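Putative 4-hydroxybenzoyl-CoA thioesterase (Geobacillus stearothermophilus, PDB 2OIW) probably hydrolyses acyl-CoA thioesters, as a predicted thioesterase of the hotdog-fold superfamily. Local coordinates at residues L41-L46 with R50-I55; V107-N110 with R115-P118. All coordinates share one frame; numbering follows the deposited sequence. Where two conformers were deposited one is given.

Overall arrangement
Both contacts lie at the same end of the chain's antiparallel sheet, with their centres about 11 Å apart. Contact 1 joins the end of helix 36-42 and the turn after it to the run that becomes strand 53-62. Contact 2 folds residues 115-118 back on the end of strand 97-110. The two strands are neighbours in the sheet, so the contacts meet directly. Arg52 O lies 2.6 Å from Phe109 N, a probable hydrogen bond, and Val54 O lies 2.8 Å from Val107 N. Met53 CE also packs on Asn108 CA, at 3.4 Å. The magnesium site at Ser14 and Thr16 involves neither contact.

Contact 1: residues L41-L46 with R50-I55; sequences LFTPDL and RWRMVI
The terminal methyl of selenomethionine Met53 sits almost exactly over the middle of the Phe42 ring. Met53 CE is 3.6 Å from the ring centroid of Phe42, only 5° off the normal, a CH-pi contact. The selenium covers the same face nearer the rim, with Met53 SE 3.7 Å from Phe42 CD2, in a Met-aromatic arrangement. The Met53 chain is bent at chi2 and chi3, which folds its methyl over the ring. Ile123 of helix 121-128 also packs on Phe42.

Thr43 is the first residue beyond the helix and starts a type I beta turn to Leu46. With its hydroxyl beside the backbone N (chi1 -50°), Thr43 OG1 donates to Arg50 O at 2.8 Å. It also accepts from a water, which in turn accepts from Arg52 N at 2.9 Å. This water lies over the face of the Trp51 indole. Leu46 CD2 touches the same ring at Trp51 CZ3, 4.1 Å away.

On the exposed side, Arg50 grips Asp45 side-on. Arg50 NE and NH2 both donate to Asp45 OD2, the latter at 3.1 Å. The oxygen lies in the guanidinium plane, while the carboxylate is turned 43° from it. Asp45 OD1 accepts from Ser47 N. The paired charges probably offset each other at the surface, while the threonine hydroxyl satisfies a backbone carbonyl and, through water, a backbone N-H.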
ATOM      1  N   LEU A  41      24.493   0.457   0.998  1.00 19.75           N
ATOM      2  CA  LEU A  41      25.816   0.462   1.648  1.00 19.50           C
ATOM      3  C   LEU A  41      26.026  -0.715   2.620  1.00 19.64           C
ATOM      4  O   LEU A  41      27.140  -1.265   2.730  1.00 18.25           O
ATOM      5  CB  LEU A  41      26.075   1.786   2.347  1.00 19.48           C
ATOM      6  CG  LEU A  41      26.208   2.999   1.416  1.00 19.04           C
ATOM      7  CD1 LEU A  41      26.174   4.274   2.222  1.00 19.64           C
ATOM      8  CD2 LEU A  41      27.493   2.945   0.570  1.00 20.95           C
ATOM      9  N   PHE A  42      24.939  -1.103   3.283  1.00 18.66           N
ATOM     10  CA  PHE A  42      24.882  -2.241   4.209  1.00 19.93           C
ATOM     11  C   PHE A  42      24.681  -3.599   3.546  1.00 20.13           C
ATOM     12  O   PHE A  42      25.160  -4.606   4.061  1.00 20.46           O
ATOM     13  CB  PHE A  42      23.776  -2.013   5.244  1.00 19.32           C
ATOM     14  CG  PHE A  42      24.115  -0.942   6.211  1.00 22.37           C
ATOM     15  CD1 PHE A  42      24.878  -1.225   7.342  1.00 23.10           C
ATOM     16  CD2 PHE A  42      23.756   0.380   5.960  1.00 23.87           C
ATOM     17  CE1 PHE A  42      25.227  -0.208   8.230  1.00 22.04           C
ATOM     18  CE2 PHE A  42      24.101   1.386   6.843  1.00 25.62           C
ATOM     19  CZ  PHE A  42      24.846   1.085   7.976  1.00 22.77           C
ATOM     20  N   THR A  43      23.953  -3.618   2.429  1.00 20.10           N
ATOM     21  CA  THR A  43      23.700  -4.827   1.667  1.00 19.76           C
ATOM     22  C   THR A  43      23.847  -4.461   0.196  1.00 19.63           C
ATOM     23  O   THR A  43      22.840  -4.149  -0.474  1.00 19.34           O
ATOM     24  CB  THR A  43      22.277  -5.350   1.952  1.00 20.34           C
ATOM     25  OG1 THR A  43      22.075  -5.412   3.372  1.00 22.47           O
ATOM     26  CG2 THR A  43      22.073  -6.723   1.353  1.00 19.59           C
ATOM     27  N   PRO A  44      25.094  -4.456  -0.310  1.00 19.58           N
ATOM     28  CA  PRO A  44      25.414  -4.156  -1.710  1.00 20.48           C
ATOM     29  C   PRO A  44      24.578  -4.826  -2.802  1.00 20.79           C
ATOM     30  O   PRO A  44      24.196  -4.151  -3.737  1.00 21.18           O
ATOM     31  CB  PRO A  44      26.878  -4.568  -1.810  1.00 20.30           C
ATOM     32  CG  PRO A  44      27.394  -4.174  -0.440  1.00 19.77           C
ATOM     33  CD  PRO A  44      26.331  -4.655   0.479  1.00 19.86           C
ATOM     34  N   ASP A  45      24.289  -6.120  -2.687  1.00 22.06           N
ATOM     35  CA  ASP A  45      23.440  -6.817  -3.671  1.00 23.27           C
ATOM     36  C   ASP A  45      21.941  -6.701  -3.384  1.00 23.16           C
ATOM     37  O   ASP A  45      21.130  -7.247  -4.114  1.00 23.75           O
ATOM     38  CB  ASP A  45      23.839  -8.295  -3.781  1.00 23.69           C
ATOM     39  CG  ASP A  45      23.588  -9.080  -2.487  1.00 25.92           C
ATOM     40  OD1 ASP A  45      23.234  -8.487  -1.425  1.00 25.97           O
ATOM     41  OD2 ASP A  45      23.770 -10.315  -2.531  1.00 27.44           O
ATOM     42  N   LEU A  46      21.596  -6.000  -2.308  1.00 23.44           N
ATOM     43  CA  LEU A  46      20.210  -5.805  -1.842  1.00 23.45           C
ATOM     44  C   LEU A  46      19.400  -7.090  -1.607  1.00 23.73           C
ATOM     45  O   LEU A  46      18.160  -7.086  -1.648  1.00 22.37           O
ATOM     46  CB  LEU A  46      19.454  -4.785  -2.715  1.00 23.65           C
ATOM     47  CG  LEU A  46      20.053  -3.371  -2.625  1.00 24.38           C
ATOM     48  CD1 LEU A  46      19.493  -2.401  -3.694  1.00 23.88           C
ATOM     49  CD2 LEU A  46      19.909  -2.758  -1.205  1.00 24.12           C
ATOM     50  N   ARG A  50      20.882 -11.219   3.120  1.00 24.09           N
ATOM     51  CA  ARG A  50      21.952 -10.468   3.740  1.00 24.52           C
ATOM     52  C   ARG A  50      21.499  -9.064   4.217  1.00 24.03           C
ATOM     53  O   ARG A  50      22.279  -8.118   4.225  1.00 23.46           O
ATOM     54  CB  ARG A  50      23.098 -10.377   2.745  1.00 24.64           C
ATOM     55  CG  ARG A  50      23.833 -11.704   2.635  1.00 27.32           C
ATOM     56  CD  ARG A  50      24.839 -11.708   1.511  1.00 30.24           C
ATOM     57  NE  ARG A  50      24.232 -11.922   0.200  1.00 32.25           N
ATOM     58  CZ  ARG A  50      23.705 -13.075  -0.230  1.00 31.69           C
ATOM     59  NH1 ARG A  50      23.653 -14.149   0.550  1.00 31.04           N
ATOM     60  NH2 ARG A  50      23.192 -13.137  -1.443  1.00 30.91           N
ATOM     61  N   TRP A  51      20.232  -8.963   4.605  1.00 23.96           N
ATOM     62  CA  TRP A  51      19.639  -7.712   5.074  1.00 24.18           C
ATOM     63  C   TRP A  51      20.078  -7.389   6.505  1.00 24.44           C
ATOM     64  O   TRP A  51      20.158  -8.278   7.345  1.00 25.05           O
ATOM     65  CB  TRP A  51      18.109  -7.766   5.007  1.00 23.51           C
ATOM     66  CG  TRP A  51      17.505  -6.380   4.964  1.00 23.18           C
ATOM     67  CD1 TRP A  51      16.987  -5.676   6.013  1.00 22.94           C
ATOM     68  CD2 TRP A  51      17.415  -5.530   3.821  1.00 22.00           C
ATOM     69  NE1 TRP A  51      16.569  -4.438   5.594  1.00 22.03           N
ATOM     70  CE2 TRP A  51      16.811  -4.322   4.246  1.00 23.92           C
ATOM     71  CE3 TRP A  51      17.772  -5.672   2.469  1.00 22.67           C
ATOM     72  CZ2 TRP A  51      16.562  -3.258   3.370  1.00 22.95           C
ATOM     73  CZ3 TRP A  51      17.506  -4.604   1.590  1.00 21.82           C
ATOM     74  CH2 TRP A  51      16.920  -3.421   2.051  1.00 22.85           C
ATOM     75  N   ARG A  52      20.317  -6.108   6.782  1.00 24.89           N
ATOM     76  CA  ARG A  52      20.910  -5.668   8.047  1.00 25.02           C
ATOM     77  C   ARG A  52      20.151  -4.519   8.730  1.00 25.17           C
ATOM     78  O   ARG A  52      20.303  -4.306   9.921  1.00 25.11           O
ATOM     79  CB  ARG A  52      22.361  -5.244   7.807  1.00 25.16           C
ATOM     80  CG  ARG A  52      23.209  -6.398   7.399  1.00 25.61           C
ATOM     81  CD  ARG A  52      24.616  -6.059   6.900  1.00 28.39           C
ATOM     82  NE  ARG A  52      25.080  -7.254   6.166  1.00 30.17           N
ATOM     83  CZ  ARG A  52      25.376  -8.422   6.745  1.00 29.98           C
ATOM     84  NH1 ARG A  52      25.310  -8.550   8.075  1.00 28.12           N
ATOM     85  NH2 ARG A  52      25.741  -9.464   5.997  1.00 28.30           N
HETATM   86  N   MSE A  53      19.365  -3.780   7.958  1.00 25.05           N
HETATM   87  CA  MSE A  53      18.777  -2.519   8.402  1.00 25.83           C
HETATM   88  C   MSE A  53      17.407  -2.723   9.001  1.00 25.09           C
HETATM   89  O   MSE A  53      16.507  -3.157   8.308  1.00 24.77           O
HETATM   90  CB  MSE A  53      18.667  -1.579   7.211  1.00 27.27           C
HETATM   91  CG  MSE A  53      19.996  -0.992   6.766  1.00 30.52           C
HETATM   92 SE   MSE A  53      20.529   0.563   7.823  1.00 49.31          SE
HETATM   93  CE  MSE A  53      21.583  -0.268   9.192  1.00 33.98           C
ATOM     94  N   VAL A  54      17.270  -2.397  10.286  1.00 23.91           N
ATOM     95  CA  VAL A  54      16.005  -2.467  11.003  1.00 22.77           C
ATOM     96  C   VAL A  54      15.646  -1.102  11.626  1.00 21.60           C
ATOM     97  O   VAL A  54      16.360  -0.608  12.486  1.00 20.43           O
ATOM     98  CB  VAL A  54      16.056  -3.520  12.156  1.00 23.38           C
ATOM     99  CG1 VAL A  54      14.651  -3.783  12.687  1.00 23.07           C
ATOM    100  CG2 VAL A  54      16.722  -4.826  11.691  1.00 24.23           C
ATOM    101  N   ILE A  55      14.505  -0.530  11.233  1.00 21.57           N
ATOM    102  CA  ILE A  55      14.008   0.720  11.850  1.00 21.22           C
ATOM    103  C   ILE A  55      13.551   0.523  13.301  1.00 21.88           C
ATOM    104  O   ILE A  55      12.924  -0.497  13.668  1.00 22.92           O
ATOM    105  CB  ILE A  55      12.923   1.372  10.955  1.00 21.56           C
ATOM    106  CG1 ILE A  55      12.704   2.852  11.312  1.00 19.33           C
ATOM    107  CG2 ILE A  55      11.694   0.505  10.912  1.00 21.72           C
ATOM    108  CD1 ILE A  55      11.953   3.642  10.219  1.00 20.85           C
TER
HETATM  109  O   HOH W   1      20.166  -4.081   4.660  1.00 21.16           O

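Contact 2: residues V107-N110 with R115-P118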
ATOM      1  N   VAL A 107      18.839   0.485  13.127  0.50 21.10           N
ATOM      2  CA  VAL A 107      19.947  -0.242  13.715  0.50 21.35           C
ATOM      3  C   VAL A 107      20.512  -1.197  12.668  0.50 21.62           C
ATOM      4  O   VAL A 107      19.761  -1.819  11.914  0.50 21.87           O
ATOM      5  CB  VAL A 107      19.554  -0.969  15.044  0.50 21.74           C
ATOM      6  CG1 VAL A 107      18.476  -2.029  14.820  0.50 20.71           C
ATOM      7  CG2 VAL A 107      20.782  -1.580  15.712  0.50 21.54           C
ATOM      8  N   ASN A 108      21.837  -1.255  12.588  1.00 22.08           N
ATOM      9  CA  ASN A 108      22.547  -2.264  11.773  1.00 22.49           C
ATOM     10  C   ASN A 108      22.507  -3.582  12.544  1.00 23.29           C
ATOM     11  O   ASN A 108      23.261  -3.771  13.508  1.00 23.95           O
ATOM     12  CB  ASN A 108      24.004  -1.829  11.522  1.00 21.84           C
ATOM     13  CG  ASN A 108      24.869  -2.947  10.910  1.00 21.56           C
ATOM     14  OD1 ASN A 108      24.438  -3.692  10.015  1.00 20.20           O
ATOM     15  ND2 ASN A 108      26.096  -3.049  11.383  1.00 18.79           N
ATOM     16  N   PHE A 109      21.610  -4.478  12.144  1.00 24.00           N
ATOM     17  CA  PHE A 109      21.448  -5.740  12.825  1.00 24.59           C
ATOM     18  C   PHE A 109      22.098  -6.882  12.036  1.00 24.93           C
ATOM     19  O   PHE A 109      21.748  -7.149  10.884  1.00 24.98           O
ATOM     20  CB  PHE A 109      19.974  -6.035  13.145  1.00 26.10           C
ATOM     21  CG  PHE A 109      19.807  -7.089  14.184  1.00 27.80           C
ATOM     22  CD1 PHE A 109      19.835  -6.758  15.530  1.00 31.18           C
ATOM     23  CD2 PHE A 109      19.676  -8.428  13.820  1.00 31.00           C
ATOM     24  CE1 PHE A 109      19.736  -7.753  16.525  1.00 33.03           C
ATOM     25  CE2 PHE A 109      19.566  -9.435  14.789  1.00 31.82           C
ATOM     26  CZ  PHE A 109      19.589  -9.092  16.149  1.00 32.31           C
ATOM     27  N   ASN A 110      23.051  -7.550  12.680  1.00 24.91           N
ATOM     28  CA  ASN A 110      23.671  -8.757  12.134  1.00 26.06           C
ATOM     29  C   ASN A 110      22.847  -9.981  12.519  1.00 26.62           C
ATOM     30  O   ASN A 110      22.896 -10.461  13.662  1.00 26.59           O
ATOM     31  CB  ASN A 110      25.130  -8.881  12.595  1.00 25.47           C
ATOM     32  CG  ASN A 110      25.950  -9.875  11.750  1.00 26.05           C
ATOM     33  OD1 ASN A 110      25.516 -10.996  11.457  1.00 26.22           O
ATOM     34  ND2 ASN A 110      27.158  -9.467  11.390  1.00 24.49           N
ATOM     35  N   ARG A 115      23.004 -10.085  16.748  1.00 30.37           N
ATOM     36  CA  ARG A 115      23.142  -8.879  17.589  1.00 30.37           C
ATOM     37  C   ARG A 115      23.303  -7.611  16.724  1.00 29.10           C
ATOM     38  O   ARG A 115      23.693  -7.717  15.564  1.00 28.68           O
ATOM     39  CB  ARG A 115      24.291  -9.021  18.615  1.00 30.67           C
ATOM     40  CG  ARG A 115      25.685  -9.231  17.996  1.00 31.19           C
ATOM     41  CD  ARG A 115      26.761  -9.442  19.037  1.00 31.50           C
ATOM     42  NE  ARG A 115      28.025  -9.831  18.409  1.00 34.09           N
ATOM     43  CZ  ARG A 115      28.489 -11.084  18.339  1.00 33.94           C
ATOM     44  NH1 ARG A 115      27.801 -12.080  18.885  1.00 32.57           N
ATOM     45  NH2 ARG A 115      29.651 -11.346  17.729  1.00 33.45           N
ATOM     46  N   PRO A 116      22.991  -6.423  17.284  1.00 28.84           N
ATOM     47  CA  PRO A 116      23.287  -5.182  16.582  1.00 28.03           C
ATOM     48  C   PRO A 116      24.786  -5.068  16.405  1.00 27.34           C
ATOM     49  O   PRO A 116      25.531  -5.504  17.261  1.00 27.16           O
ATOM     50  CB  PRO A 116      22.781  -4.114  17.540  1.00 28.51           C
ATOM     51  CG  PRO A 116      21.747  -4.807  18.367  1.00 28.27           C
ATOM     52  CD  PRO A 116      22.337  -6.154  18.585  1.00 28.72           C
ATOM     53  N   GLU A 117      25.219  -4.518  15.281  1.00 27.19           N
ATOM     54  CA  GLU A 117      26.609  -4.591  14.860  1.00 27.31           C
ATOM     55  C   GLU A 117      27.153  -3.178  14.756  1.00 27.14           C
ATOM     56  O   GLU A 117      26.592  -2.352  14.052  1.00 27.29           O
ATOM     57  CB  GLU A 117      26.724  -5.337  13.508  1.00 27.25           C
ATOM     58  CG  GLU A 117      28.168  -5.641  12.991  1.00 26.68           C
ATOM     59  CD  GLU A 117      28.240  -5.963  11.483  1.00 27.80           C
ATOM     60  OE1 GLU A 117      27.689  -5.204  10.660  1.00 27.11           O
ATOM     61  OE2 GLU A 117      28.865  -6.979  11.103  1.00 30.28           O
ATOM     62  N   PRO A 118      28.201  -2.873  15.520  1.00 27.38           N
ATOM     63  CA  PRO A 118      28.932  -1.656  15.204  1.00 27.63           C
ATOM     64  C   PRO A 118      29.167  -1.532  13.699  1.00 27.84           C
ATOM     65  O   PRO A 118      29.781  -2.421  13.070  1.00 27.46           O
ATOM     66  CB  PRO A 118      30.246  -1.832  15.973  1.00 27.15           C
ATOM     67  CG  PRO A 118      29.825  -2.580  17.210  1.00 27.49           C
ATOM     68  CD  PRO A 118      28.734  -3.539  16.729  1.00 27.31           C
TER
HETATM   69  O   HOH W   2      25.220  -6.635  10.254  1.00 33.31           O
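Glu117 meets Asn108 and Asn110 through both oxygens of its carboxylate. Asn108 ND2 donates to Glu117 OE1 at 2.8 Å, nearly straight (168°), onto the anti lone pair of that oxygen. The same amide nitrogen reaches Glu117 O, also at 2.8 Å, from above the carbonyl plane. ND2 of Asn108 thus has two acceptors on Glu117, one in the side chain and one in the backbone. A water donates to Asn108 OD1 and, weakly, to Glu117 OE1. Asn110 ND2 donates to Glu117 OE2 at 3.0 Å from above the carboxylate, the two planes 86° apart. CG of Glu117 is anti to N (chi1 -173°) and the chain is extended, which carries the carboxylate across to both asparagines. An alanine at Glu117 would remove the carboxylate, and Asn110 ND2 would probably lose its acceptor here and the amide be freer to turn.

Backbone bonds run beside these. Glu117 N donates to Asn108 O at 2.7 Å, and Asn110 and Arg115 exchange N-H...O bonds. Phe109 and Pro116 form the non-hydrogen-bonded pair, with Phe109 CE1 3.7 Å from Pro116 CD. One ring face of Phe109 lies over the Arg115 carbonyl carbon. Asn110 OD1 accepts from Thr113 N of the connecting loop. The arrangement is an antiparallel beta hairpin in which short strand 115-116 pairs with the end of strand 97-110, in the hotdog-fold sheet.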